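Local coordinates for c-di-GMP synthase (Capnocytophaga granulosa, PDB 6WT9), which makes the second messenger 3',3'-c-di-GMP from two GTP molecules, as the signal-producing enzyme of a bacterial CBASS antiphage defence system, at residues 238-250 / 272-286. Residues are numbered along the deposited sequence; the frame is centred on the assembly and turned at random.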
# COMPACT_ATOMS: atom_id res chain seq x y z
N ARG A 238 -13.52 0.92 6.38
CA ARG A 238 -14.16 2.01 5.66
C ARG A 238 -14.42 1.64 4.20
O ARG A 238 -15.41 2.08 3.62
CB ARG A 238 -13.31 3.28 5.74
CG ARG A 238 -14.02 4.53 5.24
CD ARG A 238 -13.30 5.78 5.71
NE ARG A 238 -14.16 6.95 5.71
CZ ARG A 238 -13.88 8.09 6.34
NH1 ARG A 238 -12.75 8.19 7.03
NH2 ARG A 238 -14.72 9.11 6.28
N SER A 239 -13.53 0.85 3.60
CA SER A 239 -13.77 0.38 2.24
C SER A 239 -14.96 -0.57 2.21
O SER A 239 -15.74 -0.57 1.25
CB SER A 239 -12.52 -0.30 1.69
OG SER A 239 -12.74 -0.73 0.36
N SER A 240 -15.12 -1.38 3.26
CA SER A 240 -16.29 -2.25 3.35
C SER A 240 -17.57 -1.43 3.47
O SER A 240 -18.60 -1.79 2.89
CB SER A 240 -16.14 -3.20 4.53
OG SER A 240 -17.18 -4.16 4.56
N GLU A 241 -17.52 -0.32 4.22
CA GLU A 241 -18.69 0.54 4.35
C GLU A 241 -19.09 1.16 3.02
O GLU A 241 -20.27 1.45 2.80
CB GLU A 241 -18.43 1.66 5.37
CG GLU A 241 -17.98 1.19 6.74
CD GLU A 241 -17.65 2.36 7.66
OE1 GLU A 241 -18.57 3.13 8.00
OE2 GLU A 241 -16.46 2.51 8.02
N THR A 242 -18.12 1.39 2.13
CA THR A 242 -18.37 2.04 0.86
C THR A 242 -18.31 1.07 -0.31
O THR A 242 -18.19 1.50 -1.46
CB THR A 242 -17.37 3.18 0.65
OG1 THR A 242 -16.05 2.65 0.54
CG2 THR A 242 -17.43 4.15 1.83
N LYS A 243 -18.39 -0.23 -0.04
CA LYS A 243 -18.40 -1.27 -1.07
C LYS A 243 -17.19 -1.15 -2.00
O LYS A 243 -17.30 -1.22 -3.22
CB LYS A 243 -19.70 -1.24 -1.86
CG LYS A 243 -20.95 -1.59 -1.05
CD LYS A 243 -21.62 -0.34 -0.50
CE LYS A 243 -22.98 -0.66 0.09
NZ LYS A 243 -23.69 0.56 0.54
N GLY A 244 -16.02 -0.98 -1.40
CA GLY A 244 -14.77 -0.98 -2.13
C GLY A 244 -14.36 0.35 -2.72
O GLY A 244 -13.30 0.42 -3.36
N ARG A 245 -15.14 1.41 -2.53
CA ARG A 245 -14.85 2.68 -3.20
C ARG A 245 -13.59 3.34 -2.65
O ARG A 245 -12.85 3.98 -3.41
CB ARG A 245 -16.04 3.63 -3.07
CG ARG A 245 -17.22 3.25 -3.95
CD ARG A 245 -18.48 4.01 -3.54
NE ARG A 245 -19.60 3.77 -4.44
CZ ARG A 245 -20.46 2.77 -4.31
NH1 ARG A 245 -20.34 1.91 -3.30
NH2 ARG A 245 -21.45 2.63 -5.18
N LEU A 246 -13.32 3.20 -1.35
CA LEU A 246 -12.10 3.79 -0.79
C LEU A 246 -10.85 3.19 -1.43
O LEU A 246 -9.89 3.91 -1.71
CB LEU A 246 -12.07 3.59 0.73
CG LEU A 246 -10.76 4.00 1.41
CD1 LEU A 246 -10.52 5.50 1.26
CD2 LEU A 246 -10.76 3.60 2.88
N LYS A 247 -10.85 1.88 -1.67
CA LYS A 247 -9.68 1.25 -2.26
C LYS A 247 -9.52 1.61 -3.73
O LYS A 247 -8.39 1.71 -4.22
CB LYS A 247 -9.74 -0.27 -2.08
CG LYS A 247 -9.69 -0.71 -0.62
CD LYS A 247 -9.73 -2.22 -0.49
CE LYS A 247 -9.82 -2.64 0.97
NZ LYS A 247 -9.76 -4.12 1.11
N LYS A 248 -10.63 1.80 -4.45
CA LYS A 248 -10.54 2.26 -5.83
C LYS A 248 -9.81 3.60 -5.91
O LYS A 248 -8.93 3.79 -6.76
CB LYS A 248 -11.93 2.38 -6.45
CG LYS A 248 -12.50 1.07 -6.99
CD LYS A 248 -13.79 1.32 -7.75
CE LYS A 248 -14.37 0.02 -8.29
NZ LYS A 248 -14.71 -0.93 -7.20
N MSE A 249 -10.16 4.53 -5.03
CA MSE A 249 -9.52 5.84 -5.01
C MSE A 249 -8.04 5.74 -4.67
O MSE A 249 -7.21 6.40 -5.28
CB MSE A 249 -10.23 6.77 -4.02
CG MSE A 249 -11.60 7.22 -4.48
SE MSE A 249 -12.36 8.61 -3.33
CE MSE A 249 -12.49 7.58 -1.68
N ILE A 250 -7.72 4.89 -3.68
CA ILE A 250 -6.33 4.72 -3.26
C ILE A 250 -5.50 4.16 -4.41
O ILE A 250 -4.46 4.72 -4.78
CB ILE A 250 -6.25 3.82 -2.01
CG1 ILE A 250 -6.82 4.55 -0.79
CG2 ILE A 250 -4.81 3.39 -1.76
CD1 ILE A 250 -6.81 3.71 0.48
N ASN A 272 -2.97 6.82 1.37
CA ASN A 272 -4.02 6.23 2.19
C ASN A 272 -4.71 7.29 3.04
O ASN A 272 -5.94 7.36 3.09
CB ASN A 272 -3.45 5.13 3.09
CG ASN A 272 -2.92 3.94 2.31
OD1 ASN A 272 -3.27 3.75 1.14
ND2 ASN A 272 -2.09 3.14 2.95
N ALA A 273 -3.92 8.13 3.71
CA ALA A 273 -4.49 9.12 4.62
C ALA A 273 -5.33 10.15 3.86
O ALA A 273 -6.37 10.60 4.36
CB ALA A 273 -3.38 9.82 5.40
N ILE A 274 -4.89 10.53 2.66
CA ILE A 274 -5.63 11.53 1.88
C ILE A 274 -7.01 10.99 1.52
O ILE A 274 -8.02 11.69 1.66
CB ILE A 274 -4.83 11.93 0.63
CG1 ILE A 274 -3.57 12.71 1.03
CG2 ILE A 274 -5.68 12.74 -0.32
CD1 ILE A 274 -2.70 13.09 -0.14
N CYS A 275 -7.07 9.75 1.05
CA CYS A 275 -8.35 9.16 0.67
C CYS A 275 -9.21 8.85 1.89
O CYS A 275 -10.42 9.07 1.88
CB CYS A 275 -8.13 7.91 -0.17
SG CYS A 275 -7.24 8.21 -1.72
N TYR A 276 -8.58 8.33 2.95
CA TYR A 276 -9.30 8.03 4.18
C TYR A 276 -9.90 9.27 4.82
O TYR A 276 -10.88 9.16 5.57
CB TYR A 276 -8.35 7.34 5.17
CG TYR A 276 -9.02 6.80 6.42
CD1 TYR A 276 -9.71 5.60 6.39
CD2 TYR A 276 -8.95 7.49 7.62
CE1 TYR A 276 -10.32 5.10 7.53
CE2 TYR A 276 -9.55 7.00 8.77
CZ TYR A 276 -10.24 5.80 8.71
OH TYR A 276 -10.84 5.30 9.84
N ASN A 277 -9.35 10.45 4.53
CA ASN A 277 -9.89 11.69 5.09
C ASN A 277 -11.19 12.12 4.42
O ASN A 277 -11.95 12.89 5.02
CB ASN A 277 -8.84 12.80 4.96
CG ASN A 277 -9.33 14.13 5.51
OD1 ASN A 277 -9.86 14.96 4.78
ND2 ASN A 277 -9.14 14.33 6.82
N ILE A 278 -11.48 11.63 3.22
CA ILE A 278 -12.70 12.02 2.52
C ILE A 278 -13.91 11.46 3.26
O ILE A 278 -13.96 10.27 3.58
CB ILE A 278 -12.67 11.53 1.06
CG1 ILE A 278 -11.44 12.09 0.34
CG2 ILE A 278 -13.95 11.93 0.34
CD1 ILE A 278 -11.26 11.55 -1.06
N GLU A 279 -14.89 12.33 3.51
CA GLU A 279 -16.09 11.91 4.22
C GLU A 279 -16.88 10.90 3.39
O GLU A 279 -17.00 11.04 2.17
CB GLU A 279 -16.95 13.12 4.56
CG GLU A 279 -16.29 14.10 5.51
CD GLU A 279 -17.14 15.32 5.80
OE1 GLU A 279 -18.25 15.42 5.25
OE2 GLU A 279 -16.70 16.18 6.59
N LYS A 280 -17.42 9.89 4.07
CA LYS A 280 -18.12 8.81 3.38
C LYS A 280 -19.31 9.33 2.58
O LYS A 280 -19.57 8.86 1.47
CB LYS A 280 -18.58 7.75 4.38
CG LYS A 280 -17.47 7.01 5.09
CD LYS A 280 -17.98 6.38 6.38
CE LYS A 280 -19.30 5.66 6.15
NZ LYS A 280 -19.88 5.15 7.42
N ASN A 281 -20.05 10.28 3.14
CA ASN A 281 -21.27 10.77 2.50
C ASN A 281 -21.01 11.49 1.18
O ASN A 281 -21.97 11.76 0.45
CB ASN A 281 -22.03 11.70 3.45
CG ASN A 281 -21.20 12.90 3.87
OD1 ASN A 281 -21.13 13.91 3.16
ND2 ASN A 281 -20.57 12.80 5.04
N LYS A 282 -19.76 11.80 0.86
CA LYS A 282 -19.47 12.46 -0.40
C LYS A 282 -19.34 11.49 -1.57
O LYS A 282 -19.52 11.90 -2.72
CB LYS A 282 -18.18 13.29 -0.29
CG LYS A 282 -18.31 14.51 0.61
CD LYS A 282 -17.09 15.39 0.49
CE LYS A 282 -17.25 16.68 1.28
NZ LYS A 282 -17.38 16.42 2.74
N TYR A 283 -19.04 10.22 -1.31
CA TYR A 283 -18.88 9.25 -2.39
C TYR A 283 -19.61 7.94 -2.12
O TYR A 283 -19.26 6.92 -2.73
CB TYR A 283 -17.39 8.98 -2.67
CG TYR A 283 -16.62 8.35 -1.52
CD1 TYR A 283 -16.09 9.13 -0.50
CD2 TYR A 283 -16.40 6.98 -1.48
CE1 TYR A 283 -15.38 8.55 0.54
CE2 TYR A 283 -15.69 6.39 -0.45
CZ TYR A 283 -15.18 7.19 0.56
OH TYR A 283 -14.47 6.61 1.59
N LEU A 284 -20.63 7.95 -1.25
CA LEU A 284 -21.30 6.72 -0.85
C LEU A 284 -21.85 5.97 -2.06
O LEU A 284 -21.67 4.75 -2.18
CB LEU A 284 -22.43 7.05 0.14
CG LEU A 284 -22.82 6.05 1.23
CD1 LEU A 284 -23.92 6.64 2.09
CD2 LEU A 284 -23.26 4.69 0.68
N HIS A 285 -22.52 6.68 -2.97
CA HIS A 285 -23.20 6.06 -4.10
C HIS A 285 -22.52 6.36 -5.43
O HIS A 285 -23.10 6.09 -6.49
CB HIS A 285 -24.66 6.51 -4.15
CG HIS A 285 -25.37 6.39 -2.84
ND1 HIS A 285 -25.49 5.19 -2.16
CD2 HIS A 285 -26.00 7.31 -2.08
CE1 HIS A 285 -26.17 5.38 -1.04
NE2 HIS A 285 -26.48 6.66 -0.97
N SER A 286 -21.30 6.90 -5.40
CA SER A 286 -20.63 7.29 -6.63
C SER A 286 -20.14 6.07 -7.40
O SER A 286 -19.68 5.09 -6.81
CB SER A 286 -19.45 8.21 -6.31
OG SER A 286 -19.87 9.32 -5.53
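The 245-250 part of one helix and the 272-276 part of another cross obliquely at 136°, nearer antiparallel than parallel, with axes 9.4 Å apart, and the chain after Tyr-276 continues past the turn at 242-245. Ile-250 and Leu-246 pack on Cys-275 between the two helices; Leu-246 CD1 and Ile-250 CG1 both press on its CB.

Tyr-283 packs against Met-249, Arg-245 and Thr-242. Met-249, present as selenomethionine, bends at its last torsion (chi3 -63°) and lays CE over one ring face, 3.6 Å from the Tyr-283 centroid, in a CH-pi contact. Its selenium stands farther above the same face, a Met-aromatic arrangement, and meets Ile-278 CD1 tip to tip. Arg-245 CB lies at the ring edge, and Thr-242 CG2 touches Tyr-283 CE2.

The extended chain of Arg-245 carries its guanidinium to the 283-286 backbone. Arg-245 NE donates to Ser-286 O at 2.7 Å, in the carbonyl plane and on a lone pair, with an N-H...O angle of 162°. Leu-284 O sits over one face of the group, without a hydrogen bond. Arg-245 NH1 turns back to Thr-242 O at 2.9 Å, so this arginine links the turn to the 283-286 chain.

Arg-238 forms a cation-pi contact, its CZ 4.8 Å from the Tyr-276 ring centroid. The guanidinium stands nearly perpendicular to the ring, with NH1 over the ring centre. Lys-280 CG lies at the guanidinium edge of Arg-238. Lys-280 NZ reaches on to a salt bridge with Glu-241 OE1, modelled at a doubtfully short 2.5 Å.

A Schellman motif with Lys-243 at C' ends helix 228-241, and Gly-244 is the N-cap of helix 245-259. The contact thus joins the turn between these helices to helix 268-276 and the chain that follows. Helix 291-304 packs alongside, touching Met-249 through Leu-295 and Tyr-283 through Ile-294.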